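Local coordinates for protein aac(6')-Ii (Enterococcus faecium, PDB 1N71) that binds coenzyme A and probably transfers the acetyl group of acetyl-CoA to the 6'-amino group of aminoglycoside antibiotics, giving resistance, at residues S4-N9 and A47-D52; G58-I63 and T89-Y94; L109-L114 and P167-A172. All blocks are in the same frame, centred on the assembly; numbering follows the deposited sequence.

Contact 1. Residues S4-N9 and A47-D52; sequences SEFDRN and AVAAVD
S4 and A49 face each other as a hydrogen-bonded antiparallel pair, each gripping the other through both backbone polar atoms. S4 N donates to A49 O at 3.0 Å, and A49 N returns the bond to S4 O at 2.8 Å. One step along, E5 and V48 form the non-hydrogen-bonded pair. Their side chains diverge, and V48 turns its own backbone N and O to strand 55-66, where I60 is the partner.

The next polar pair lies just past the end of the first strand: F6 N gives its hydrogen to A47 O at 2.7 Å, a nearly straight bond (170° at the hydrogen). Here the donor is tilted 31° from the carbonyl plane. A47 O also accepts from a water at 2.9 Å, which donates to F6 O as well; one water thus bridges the two carbonyls where the chain leaves the sheet, giving A47 O its second donor. Another water pairs with S4 OG and only weakly with A49 O.

This is how an edge strand of this chain's GNAT sheet, 2-5, is sewn to 46-52 before the chain passes into helix 11-24. On the way, D7 OD1 accepts from N9 N, closing an Asx turn.

The apolar part of the contact belongs to F6. With CG anti to the backbone N (chi1 -175°), its ring is carried past the two alanines: CB rests on A47 CB, and ring atom CD2 lies 3.6 Å from A49 CB. Both methyls approach the ring obliquely. F59 also meets the ring, its plane roughly perpendicular, while L13 and K14 of helix 11-24 touch it too. On V48, CG1 comes to 3.3 Å from S4 O.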
loop_
_atom_site.group_PDB
_atom_site.type_symbol
_atom_site.label_atom_id
_atom_site.label_comp_id
_atom_site.label_asym_id
_atom_site.label_seq_id
_atom_site.Cartn_x
_atom_site.Cartn_y
_atom_site.Cartn_z
ATOM N N SER A 4 14.669 -7.620 -20.602
ATOM C CA SER A 4 15.678 -8.176 -19.709
ATOM C C SER A 4 15.826 -7.325 -18.457
ATOM O O SER A 4 15.209 -6.267 -18.341
ATOM C CB SER A 4 17.027 -8.255 -20.425
ATOM O OG SER A 4 17.530 -6.953 -20.685
ATOM N N GLU A 5 16.645 -7.789 -17.518
ATOM C CA GLU A 5 16.865 -7.042 -16.287
ATOM C C GLU A 5 17.535 -5.727 -16.652
ATOM O O GLU A 5 18.439 -5.687 -17.488
ATOM C CB GLU A 5 17.748 -7.833 -15.313
ATOM C CG GLU A 5 17.191 -9.205 -14.954
ATOM C CD GLU A 5 17.945 -9.877 -13.818
ATOM O OE1 GLU A 5 19.190 -9.766 -13.769
ATOM O OE2 GLU A 5 17.287 -10.531 -12.981
ATOM N N PHE A 6 17.074 -4.652 -16.028
ATOM C CA PHE A 6 17.598 -3.316 -16.276
ATOM C C PHE A 6 19.030 -3.167 -15.755
ATOM O O PHE A 6 19.325 -3.538 -14.623
ATOM C CB PHE A 6 16.674 -2.294 -15.603
ATOM C CG PHE A 6 17.033 -0.866 -15.877
ATOM C CD1 PHE A 6 18.117 -0.270 -15.242
ATOM C CD2 PHE A 6 16.280 -0.112 -16.772
ATOM C CE1 PHE A 6 18.444 1.062 -15.494
ATOM C CE2 PHE A 6 16.597 1.216 -17.031
ATOM C CZ PHE A 6 17.682 1.805 -16.389
ATOM N N ASP A 7 19.917 -2.630 -16.588
ATOM C CA ASP A 7 21.305 -2.418 -16.181
ATOM C C ASP A 7 21.359 -1.168 -15.314
ATOM O O ASP A 7 21.384 -0.047 -15.820
ATOM C CB ASP A 7 22.211 -2.230 -17.399
ATOM C CG ASP A 7 23.675 -2.042 -17.015
ATOM O OD1 ASP A 7 23.970 -1.130 -16.213
ATOM O OD2 ASP A 7 24.529 -2.805 -17.512
ATOM N N ARG A 8 21.381 -1.370 -14.002
ATOM C CA ARG A 8 21.411 -0.274 -13.041
ATOM C C ARG A 8 22.636 0.632 -13.161
ATOM O O ARG A 8 22.684 1.697 -12.548
ATOM C CB ARG A 8 21.335 -0.847 -11.625
ATOM C CG ARG A 8 20.068 -1.640 -11.356
ATOM C CD ARG A 8 20.229 -2.556 -10.158
ATOM N NE ARG A 8 18.989 -3.259 -9.843
ATOM C CZ ARG A 8 18.911 -4.330 -9.057
ATOM N NH1 ARG A 8 20.008 -4.836 -8.501
ATOM N NH2 ARG A 8 17.734 -4.890 -8.822
ATOM N N ASN A 9 23.620 0.215 -13.953
ATOM C CA ASN A 9 24.837 1.003 -14.117
ATOM C C ASN A 9 24.955 1.681 -15.479
ATOM O O ASN A 9 26.043 2.113 -15.862
ATOM C CB ASN A 9 26.069 0.121 -13.892
ATOM C CG ASN A 9 26.051 -0.577 -12.547
ATOM O OD1 ASN A 9 25.897 0.059 -11.503
ATOM N ND2 ASN A 9 26.214 -1.897 -12.565
ATOM N N ALA A 47 14.038 -4.560 -11.370
ATOM C CA ALA A 47 13.963 -3.560 -12.427
ATOM C C ALA A 47 14.155 -4.246 -13.777
ATOM O O ALA A 47 15.240 -4.744 -14.085
ATOM C CB ALA A 47 15.036 -2.506 -12.219
ATOM N N VAL A 48 13.093 -4.267 -14.573
ATOM C CA VAL A 48 13.122 -4.908 -15.882
ATOM C C VAL A 48 12.864 -3.895 -16.987
ATOM O O VAL A 48 11.949 -3.078 -16.894
ATOM C CB VAL A 48 12.067 -6.031 -15.952
ATOM C CG1 VAL A 48 12.048 -6.661 -17.336
ATOM C CG2 VAL A 48 12.367 -7.074 -14.888
ATOM N N ALA A 49 13.666 -3.960 -18.043
ATOM C CA ALA A 49 13.512 -3.027 -19.147
ATOM C C ALA A 49 13.167 -3.685 -20.468
ATOM O O ALA A 49 13.428 -4.871 -20.689
ATOM C CB ALA A 49 14.777 -2.205 -19.306
ATOM N N ALA A 50 12.555 -2.891 -21.336
ATOM C CA ALA A 50 12.175 -3.322 -22.668
ATOM C C ALA A 50 12.987 -2.405 -23.570
ATOM O O ALA A 50 12.790 -1.189 -23.561
ATOM C CB ALA A 50 10.691 -3.107 -22.893
ATOM N N VAL A 51 13.916 -2.980 -24.325
ATOM C CA VAL A 51 14.761 -2.184 -25.202
ATOM C C VAL A 51 14.704 -2.619 -26.657
ATOM O O VAL A 51 14.824 -3.801 -26.976
ATOM C CB VAL A 51 16.230 -2.225 -24.735
ATOM C CG1 VAL A 51 17.097 -1.373 -25.655
ATOM C CG2 VAL A 51 16.330 -1.722 -23.307
ATOM N N ASP A 52 14.506 -1.645 -27.536
ATOM C CA ASP A 52 14.459 -1.901 -28.964
ATOM C C ASP A 52 15.765 -1.330 -29.495
ATOM O O ASP A 52 15.968 -0.114 -29.484
ATOM C CB ASP A 52 13.270 -1.185 -29.603
ATOM C CG ASP A 52 13.037 -1.614 -31.037
ATOM O OD1 ASP A 52 13.998 -1.576 -31.832
ATOM O OD2 ASP A 52 11.894 -1.989 -31.369
HETATM O O HOH W 1 16.313 -5.295 -22.539
HETATM O O HOH W 2 17.765 -5.105 -12.785
#

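Contact 2. Residues G58-I63 and T89-Y94; sequences GFIGAI and TRLVNY. With COA (coenzyme A), chain E.
Strand 58-63 and helix 89-94 run roughly parallel, their axes 27° apart and 8.5 Å at closest approach, the CA atoms of I60 and L91 coming nearest. This is the packing of a GNAT central sheet against the helix whose N-terminal end receives the coenzyme A pyrophosphate. No hydrogen bond crosses it; the join is apolar.

The side chains of L91 and I60 overlap flank to flank, pointing opposite ways. L91 sends CD1 over the strand backbone, where it lies 3.6 Å from F59 N and close to G58 C; glycine at 58 has no side chain to obstruct that methyl. I60 divides its branches between two helix residues. Its CG1 arm stands anti to the backbone N (chi1 -170°) and runs on extended, carrying CD1 to V92 CG2 at 3.8 Å, while CG2 rests against L91 CB at the same distance. L76 of strand 70-78 touches I60, L91 and V92, closing the same core.

On a different side of the helix, T89 reaches the cofactor. Its backbone N and its hydroxyl both donate to one phosphate oxygen, T89 OG1 lying 2.6 Å from O2A of coenzyme A.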
loop_
_atom_site.group_PDB
_atom_site.type_symbol
_atom_site.label_atom_id
_atom_site.label_comp_id
_atom_site.label_asym_id
_atom_site.label_seq_id
_atom_site.Cartn_x
_atom_site.Cartn_y
_atom_site.Cartn_z
ATOM N N GLY A 58 10.121 0.578 -22.616
ATOM C CA GLY A 58 9.263 0.156 -21.525
ATOM C C GLY A 58 10.035 -0.218 -20.274
ATOM O O GLY A 58 11.183 -0.664 -20.342
ATOM N N PHE A 59 9.407 -0.035 -19.118
ATOM C CA PHE A 59 10.058 -0.353 -17.856
ATOM C C PHE A 59 9.031 -0.802 -16.828
ATOM O O PHE A 59 7.912 -0.295 -16.797
ATOM C CB PHE A 59 10.789 0.875 -17.312
ATOM C CG PHE A 59 11.480 0.640 -15.997
ATOM C CD1 PHE A 59 12.733 0.032 -15.952
ATOM C CD2 PHE A 59 10.869 1.008 -14.797
ATOM C CE1 PHE A 59 13.374 -0.208 -14.732
ATOM C CE2 PHE A 59 11.494 0.777 -13.575
ATOM C CZ PHE A 59 12.755 0.165 -13.540
ATOM N N ILE A 60 9.423 -1.756 -15.994
ATOM C CA ILE A 60 8.549 -2.254 -14.941
ATOM C C ILE A 60 9.413 -2.578 -13.730
ATOM O O ILE A 60 10.558 -3.016 -13.867
ATOM C CB ILE A 60 7.766 -3.516 -15.392
ATOM C CG1 ILE A 60 6.682 -3.850 -14.360
ATOM C CG2 ILE A 60 8.717 -4.698 -15.566
ATOM C CD1 ILE A 60 5.750 -4.974 -14.784
ATOM N N GLY A 61 8.878 -2.334 -12.540
ATOM C CA GLY A 61 9.631 -2.621 -11.334
ATOM C C GLY A 61 8.740 -3.226 -10.267
ATOM O O GLY A 61 7.515 -3.215 -10.395
ATOM N N ALA A 62 9.351 -3.770 -9.222
ATOM C CA ALA A 62 8.590 -4.353 -8.124
ATOM C C ALA A 62 9.308 -4.079 -6.811
ATOM O O ALA A 62 10.537 -4.155 -6.732
ATOM C CB ALA A 62 8.413 -5.854 -8.330
ATOM N N ILE A 63 8.527 -3.760 -5.785
ATOM C CA ILE A 63 9.042 -3.452 -4.454
ATOM C C ILE A 63 8.588 -4.519 -3.455
ATOM O O ILE A 63 7.403 -4.838 -3.379
ATOM C CB ILE A 63 8.490 -2.096 -3.955
ATOM C CG1 ILE A 63 8.814 -0.994 -4.961
ATOM C CG2 ILE A 63 9.073 -1.764 -2.591
ATOM C CD1 ILE A 63 8.101 0.310 -4.672
ATOM N N THR A 89 2.654 -6.741 -21.634
ATOM C CA THR A 89 2.441 -8.136 -21.265
ATOM C C THR A 89 3.780 -8.811 -20.999
ATOM O O THR A 89 3.963 -9.491 -19.988
ATOM C CB THR A 89 1.714 -8.906 -22.384
ATOM O OG1 THR A 89 0.409 -8.349 -22.580
ATOM C CG2 THR A 89 1.587 -10.381 -22.020
ATOM N N ARG A 90 4.719 -8.617 -21.915
ATOM C CA ARG A 90 6.035 -9.216 -21.772
ATOM C C ARG A 90 6.758 -8.709 -20.525
ATOM O O ARG A 90 7.470 -9.467 -19.861
ATOM C CB ARG A 90 6.841 -8.952 -23.045
ATOM C CG ARG A 90 6.156 -9.556 -24.269
ATOM C CD ARG A 90 6.789 -9.094 -25.561
ATOM N NE ARG A 90 8.165 -9.550 -25.672
ATOM C CZ ARG A 90 8.992 -9.185 -26.643
ATOM N NH1 ARG A 90 8.575 -8.349 -27.586
ATOM N NH2 ARG A 90 10.232 -9.660 -26.671
ATOM N N LEU A 91 6.568 -7.435 -20.190
ATOM C CA LEU A 91 7.200 -6.877 -18.997
ATOM C C LEU A 91 6.599 -7.485 -17.732
ATOM O O LEU A 91 7.318 -7.849 -16.803
ATOM C CB LEU A 91 7.030 -5.349 -18.949
ATOM C CG LEU A 91 7.883 -4.512 -19.905
ATOM C CD1 LEU A 91 7.493 -3.039 -19.794
ATOM C CD2 LEU A 91 9.357 -4.706 -19.576
ATOM N N VAL A 92 5.276 -7.593 -17.690
ATOM C CA VAL A 92 4.621 -8.162 -16.521
ATOM C C VAL A 92 5.012 -9.623 -16.329
ATOM O O VAL A 92 5.331 -10.042 -15.221
ATOM C CB VAL A 92 3.098 -8.033 -16.630
ATOM C CG1 VAL A 92 2.417 -8.825 -15.522
ATOM C CG2 VAL A 92 2.716 -6.562 -16.535
ATOM N N ASN A 93 5.003 -10.395 -17.409
ATOM C CA ASN A 93 5.373 -11.801 -17.312
ATOM C C ASN A 93 6.820 -11.979 -16.868
ATOM O O ASN A 93 7.133 -12.907 -16.117
ATOM C CB ASN A 93 5.134 -12.511 -18.647
ATOM C CG ASN A 93 3.658 -12.673 -18.961
ATOM O OD1 ASN A 93 2.858 -12.972 -18.076
ATOM N ND2 ASN A 93 3.295 -12.492 -20.220
ATOM N N TYR A 94 7.707 -11.092 -17.316
ATOM C CA TYR A 94 9.108 -11.190 -16.928
ATOM C C TYR A 94 9.227 -10.826 -15.450
ATOM O O TYR A 94 9.975 -11.447 -14.701
ATOM C CB TYR A 94 9.970 -10.254 -17.781
ATOM C CG TYR A 94 11.457 -10.529 -17.699
ATOM C CD1 TYR A 94 12.207 -10.105 -16.606
ATOM C CD2 TYR A 94 12.112 -11.217 -18.719
ATOM C CE1 TYR A 94 13.576 -10.359 -16.529
ATOM C CE2 TYR A 94 13.480 -11.478 -18.651
ATOM C CZ TYR A 94 14.204 -11.044 -17.553
ATOM O OH TYR A 94 15.558 -11.293 -17.484
HETATM N N1A COA E . -7.737 -0.918 -21.321
HETATM C C2A COA E . -8.173 -2.142 -21.671
HETATM N N3A COA E . -7.449 -3.169 -22.171
HETATM C C4A COA E . -6.119 -2.830 -22.290
HETATM C C5A COA E . -5.534 -1.625 -21.976
HETATM C C6A COA E . -6.405 -0.616 -21.452
HETATM N N6A COA E . -5.970 0.594 -21.107
HETATM N N7A COA E . -4.172 -1.655 -22.229
HETATM C C8A COA E . -3.972 -2.853 -22.696
HETATM N N9A COA E . -5.108 -3.625 -22.766
HETATM C C1B COA E . -5.249 -5.008 -23.245
HETATM C C2B COA E . -4.965 -5.160 -24.742
HETATM O O2B COA E . -6.169 -4.912 -25.478
HETATM C C3B COA E . -4.553 -6.616 -24.932
HETATM O O3B COA E . -5.742 -7.423 -24.902
HETATM P P3B COA E . -6.059 -8.487 -26.073
HETATM O O7A COA E . -6.090 -7.669 -27.310
HETATM O O8A COA E . -7.371 -9.057 -25.680
HETATM O O9A COA E . -4.933 -9.450 -26.005
HETATM C C4B COA E . -3.773 -6.876 -23.635
HETATM O O4B COA E . -4.301 -5.923 -22.705
HETATM C C5B COA E . -2.247 -6.760 -23.762
HETATM O O5B COA E . -1.867 -5.394 -23.972
HETATM P P1A COA E . -0.335 -4.960 -24.238
HETATM O O1A COA E . -0.179 -4.645 -25.675
HETATM O O2A COA E . 0.565 -5.942 -23.592
HETATM O O3A COA E . -0.274 -3.594 -23.396
HETATM P P2A COA E . 0.720 -2.347 -23.602
HETATM O O4A COA E . 0.005 -1.293 -24.353
HETATM O O5A COA E . 2.041 -2.815 -24.068
HETATM O O6A COA E . 0.890 -1.847 -22.085
HETATM C CBP COA E . -0.086 -0.420 -20.373
HETATM C CCP COA E . -0.258 -1.658 -21.242
HETATM C CDP COA E . -1.379 -0.214 -19.572
HETATM C CEP COA E . 1.108 -0.650 -19.400
HETATM C CAP COA E . 0.194 0.821 -21.328
HETATM O OAP COA E . -0.908 1.079 -22.203
HETATM C C9P COA E . 0.641 2.081 -20.566
HETATM O O9P COA E . 1.838 2.399 -20.535
HETATM N N8P COA E . -0.326 2.781 -19.958
HETATM C C7P COA E . -0.126 4.001 -19.183
HETATM C C6P COA E . 0.456 3.733 -17.798
HETATM C C5P COA E . -0.575 3.272 -16.785
HETATM O O5P COA E . -1.624 3.907 -16.620
HETATM N N4P COA E . -0.271 2.160 -16.099
HETATM C C3P COA E . -1.116 1.539 -15.073
HETATM C C2P COA E . -0.369 1.334 -13.764
HETATM S S1P COA E . -1.319 1.835 -12.317
#

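Contact 3. Residues L109-L114 and P167-A172; sequences LGTDDL and PDIWMA. With COA (coenzyme A), chain E.
D112 and D168 bring their carboxylates together across a non-hydrogen-bonded antiparallel pair, stacked with planes 4° apart. As a close approach of like charges and not a bond, OD1 of D168 lies 3.1 Å from both OD1 and OD2 of D112. Such closeness would probably raise the proton affinity of one of them. N162 ND2 hydrogen-bonds D112 OD2, and Y66 OH of the second subunit hydrogen-bonds D168 OD2. G110, on the same face, has no side chain to meet D168 OD2.

On the opposite face of the sheet, T111 and I169 lie side by side. T111 OG1 is anti to the backbone N (chi1 -179°), which leaves CG2 against I169 CB at 3.8 Å and sets OG1 3.6 Å from the coenzyme A sulfur S1P; H142 NE2 hydrogen-bonds that hydroxyl. L109 has CG wedged between its backbone N and carbonyl carbon (chi1 59°), bringing CD1 to M171 CB at 3.9 Å. M171, bent at chi3, carries its end away toward helix 144-149. W170, on the D168 face, turns its edge to L109 O and stacks on W170 of the second subunit.

Four backbone bonds between L109 and M171 and between T111 and I169 knit the antiparallel ladder, whose 106-112 strand borders the thiol end of the GNAT cofactor pocket.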
loop_
_atom_site.group_PDB
_atom_site.type_symbol
_atom_site.label_atom_id
_atom_site.label_comp_id
_atom_site.label_asym_id
_atom_site.label_seq_id
_atom_site.Cartn_x
_atom_site.Cartn_y
_atom_site.Cartn_z
ATOM N N LEU A 109 -0.954 -4.294 -6.902
ATOM C CA LEU A 109 -0.746 -2.962 -7.440
ATOM C C LEU A 109 -1.968 -2.104 -7.178
ATOM O O LEU A 109 -3.045 -2.610 -6.855
ATOM C CB LEU A 109 -0.503 -3.054 -8.951
ATOM C CG LEU A 109 -1.653 -3.710 -9.731
ATOM C CD1 LEU A 109 -2.682 -2.653 -10.137
ATOM C CD2 LEU A 109 -1.110 -4.411 -10.967
ATOM N N GLY A 110 -1.782 -0.798 -7.303
ATOM C CA GLY A 110 -2.877 0.129 -7.123
ATOM C C GLY A 110 -2.987 0.942 -8.400
ATOM O O GLY A 110 -2.021 1.588 -8.813
ATOM N N THR A 111 -4.143 0.882 -9.053
ATOM C CA THR A 111 -4.361 1.647 -10.274
ATOM C C THR A 111 -5.503 2.617 -9.976
ATOM O O THR A 111 -6.631 2.208 -9.715
ATOM C CB THR A 111 -4.710 0.723 -11.474
ATOM O OG1 THR A 111 -4.893 1.516 -12.653
ATOM C CG2 THR A 111 -5.973 -0.080 -11.203
ATOM N N ASP A 112 -5.196 3.908 -10.002
ATOM C CA ASP A 112 -6.188 4.925 -9.686
ATOM C C ASP A 112 -7.142 5.253 -10.827
ATOM O O ASP A 112 -6.849 5.005 -11.992
ATOM C CB ASP A 112 -5.478 6.197 -9.214
ATOM C CG ASP A 112 -4.494 5.929 -8.083
ATOM O OD1 ASP A 112 -3.391 5.394 -8.354
ATOM O OD2 ASP A 112 -4.825 6.241 -6.918
ATOM N N ASP A 113 -8.303 5.791 -10.470
ATOM C CA ASP A 113 -9.314 6.187 -11.442
ATOM C C ASP A 113 -9.637 7.640 -11.104
ATOM O O ASP A 113 -10.500 7.916 -10.275
ATOM C CB ASP A 113 -10.570 5.318 -11.306
ATOM C CG ASP A 113 -11.598 5.604 -12.391
ATOM O OD1 ASP A 113 -11.374 6.534 -13.197
ATOM O OD2 ASP A 113 -12.628 4.903 -12.442
ATOM N N LEU A 114 -8.922 8.561 -11.745
ATOM C CA LEU A 114 -9.096 9.991 -11.498
ATOM C C LEU A 114 -10.068 10.694 -12.440
ATOM O O LEU A 114 -10.573 11.767 -12.114
ATOM C CB LEU A 114 -7.744 10.704 -11.592
ATOM C CG LEU A 114 -6.537 10.030 -10.939
ATOM C CD1 LEU A 114 -5.291 10.858 -11.237
ATOM C CD2 LEU A 114 -6.759 9.893 -9.438
ATOM N N PRO A 167 -11.165 7.014 -6.523
ATOM C CA PRO A 167 -10.538 5.917 -5.790
ATOM C C PRO A 167 -9.289 5.303 -6.390
ATOM O O PRO A 167 -8.925 5.572 -7.533
ATOM C CB PRO A 167 -11.657 4.896 -5.727
ATOM C CG PRO A 167 -12.203 4.993 -7.137
ATOM C CD PRO A 167 -12.273 6.510 -7.361
ATOM N N ASP A 168 -8.629 4.479 -5.582
ATOM C CA ASP A 168 -7.483 3.727 -6.049
ATOM C C ASP A 168 -8.084 2.328 -6.100
ATOM O O ASP A 168 -8.909 1.972 -5.255
ATOM C CB ASP A 168 -6.313 3.773 -5.054
ATOM C CG ASP A 168 -5.018 3.214 -5.652
ATOM O OD1 ASP A 168 -4.939 3.095 -6.893
ATOM O OD2 ASP A 168 -4.075 2.905 -4.889
ATOM N N ILE A 169 -7.714 1.554 -7.111
ATOM C CA ILE A 169 -8.227 0.201 -7.262
ATOM C C ILE A 169 -7.072 -0.762 -7.009
ATOM O O ILE A 169 -6.057 -0.695 -7.700
ATOM C CB ILE A 169 -8.763 -0.023 -8.687
ATOM C CG1 ILE A 169 -9.891 0.977 -8.979
ATOM C CG2 ILE A 169 -9.258 -1.454 -8.837
ATOM C CD1 ILE A 169 -10.338 1.016 -10.446
ATOM N N TRP A 170 -7.223 -1.640 -6.019
ATOM C CA TRP A 170 -6.181 -2.609 -5.679
ATOM C C TRP A 170 -6.394 -3.934 -6.402
ATOM O O TRP A 170 -7.464 -4.530 -6.317
ATOM C CB TRP A 170 -6.159 -2.878 -4.169
ATOM C CG TRP A 170 -5.465 -1.839 -3.350
ATOM C CD1 TRP A 170 -4.179 -1.394 -3.498
ATOM C CD2 TRP A 170 -5.991 -1.165 -2.199
ATOM N NE1 TRP A 170 -3.871 -0.493 -2.507
ATOM C CE2 TRP A 170 -4.965 -0.333 -1.696
ATOM C CE3 TRP A 170 -7.228 -1.188 -1.540
ATOM C CZ2 TRP A 170 -5.138 0.471 -0.565
ATOM C CZ3 TRP A 170 -7.401 -0.388 -0.412
ATOM C CH2 TRP A 170 -6.358 0.432 0.063
ATOM N N MET A 171 -5.359 -4.395 -7.098
ATOM C CA MET A 171 -5.419 -5.650 -7.829
ATOM C C MET A 171 -4.270 -6.555 -7.390
ATOM O O MET A 171 -3.205 -6.078 -6.998
ATOM C CB MET A 171 -5.336 -5.383 -9.327
ATOM C CG MET A 171 -6.408 -4.420 -9.820
ATOM S SD MET A 171 -6.459 -4.284 -11.596
ATOM C CE MET A 171 -7.016 -5.922 -12.042
ATOM N N ALA A 172 -4.478 -7.862 -7.463
ATOM C CA ALA A 172 -3.435 -8.781 -7.037
ATOM C C ALA A 172 -3.495 -10.101 -7.775
ATOM O O ALA A 172 -4.529 -10.481 -8.338
ATOM C CB ALA A 172 -3.545 -9.016 -5.532
HETATM N N1A COA E . -7.737 -0.918 -21.321
HETATM C C2A COA E . -8.173 -2.142 -21.671
HETATM N N3A COA E . -7.449 -3.169 -22.171
HETATM C C4A COA E . -6.119 -2.830 -22.290
HETATM C C5A COA E . -5.534 -1.625 -21.976
HETATM C C6A COA E . -6.405 -0.616 -21.452
HETATM N N6A COA E . -5.970 0.594 -21.107
HETATM N N7A COA E . -4.172 -1.655 -22.229
HETATM C C8A COA E . -3.972 -2.853 -22.696
HETATM N N9A COA E . -5.108 -3.625 -22.766
HETATM C C1B COA E . -5.249 -5.008 -23.245
HETATM C C2B COA E . -4.965 -5.160 -24.742
HETATM O O2B COA E . -6.169 -4.912 -25.478
HETATM C C3B COA E . -4.553 -6.616 -24.932
HETATM O O3B COA E . -5.742 -7.423 -24.902
HETATM P P3B COA E . -6.059 -8.487 -26.073
HETATM O O7A COA E . -6.090 -7.669 -27.310
HETATM O O8A COA E . -7.371 -9.057 -25.680
HETATM O O9A COA E . -4.933 -9.450 -26.005
HETATM C C4B COA E . -3.773 -6.876 -23.635
HETATM O O4B COA E . -4.301 -5.923 -22.705
HETATM C C5B COA E . -2.247 -6.760 -23.762
HETATM O O5B COA E . -1.867 -5.394 -23.972
HETATM P P1A COA E . -0.335 -4.960 -24.238
HETATM O O1A COA E . -0.179 -4.645 -25.675
HETATM O O2A COA E . 0.565 -5.942 -23.592
HETATM O O3A COA E . -0.274 -3.594 -23.396
HETATM P P2A COA E . 0.720 -2.347 -23.602
HETATM O O4A COA E . 0.005 -1.293 -24.353
HETATM O O5A COA E . 2.041 -2.815 -24.068
HETATM O O6A COA E . 0.890 -1.847 -22.085
HETATM C CBP COA E . -0.086 -0.420 -20.373
HETATM C CCP COA E . -0.258 -1.658 -21.242
HETATM C CDP COA E . -1.379 -0.214 -19.572
HETATM C CEP COA E . 1.108 -0.650 -19.400
HETATM C CAP COA E . 0.194 0.821 -21.328
HETATM O OAP COA E . -0.908 1.079 -22.203
HETATM C C9P COA E . 0.641 2.081 -20.566
HETATM O O9P COA E . 1.838 2.399 -20.535
HETATM N N8P COA E . -0.326 2.781 -19.958
HETATM C C7P COA E . -0.126 4.001 -19.183
HETATM C C6P COA E . 0.456 3.733 -17.798
HETATM C C5P COA E . -0.575 3.272 -16.785
HETATM O O5P COA E . -1.624 3.907 -16.620
HETATM N N4P COA E . -0.271 2.160 -16.099
HETATM C C3P COA E . -1.116 1.539 -15.073
HETATM C C2P COA E . -0.369 1.334 -13.764
HETATM S S1P COA E . -1.319 1.835 -12.317
#

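Overall arrangement
The three contacts follow one another along the chain and all reach one mixed sheet. Contact 1 lies at its 2-5 edge; contact 2 is 10 Å away between centres and touches it directly, because strands 46-52 and 55-66 are sheet neighbours, paired by A50 N to G58 O and V48 N to I60 O. Contact 3 lies about 17 Å from contact 2 and about 25 Å from contact 1, centre to centre, on the opposite side of the chain's centre from contact 1, and touches neither. Coenzyme A links the last two: its pantetheine arm runs from helix 87-101, packed on the sheet and holding the pyrophosphate, to strand 106-112 within it, bordering the thiol. Contact 3 also reaches the second subunit.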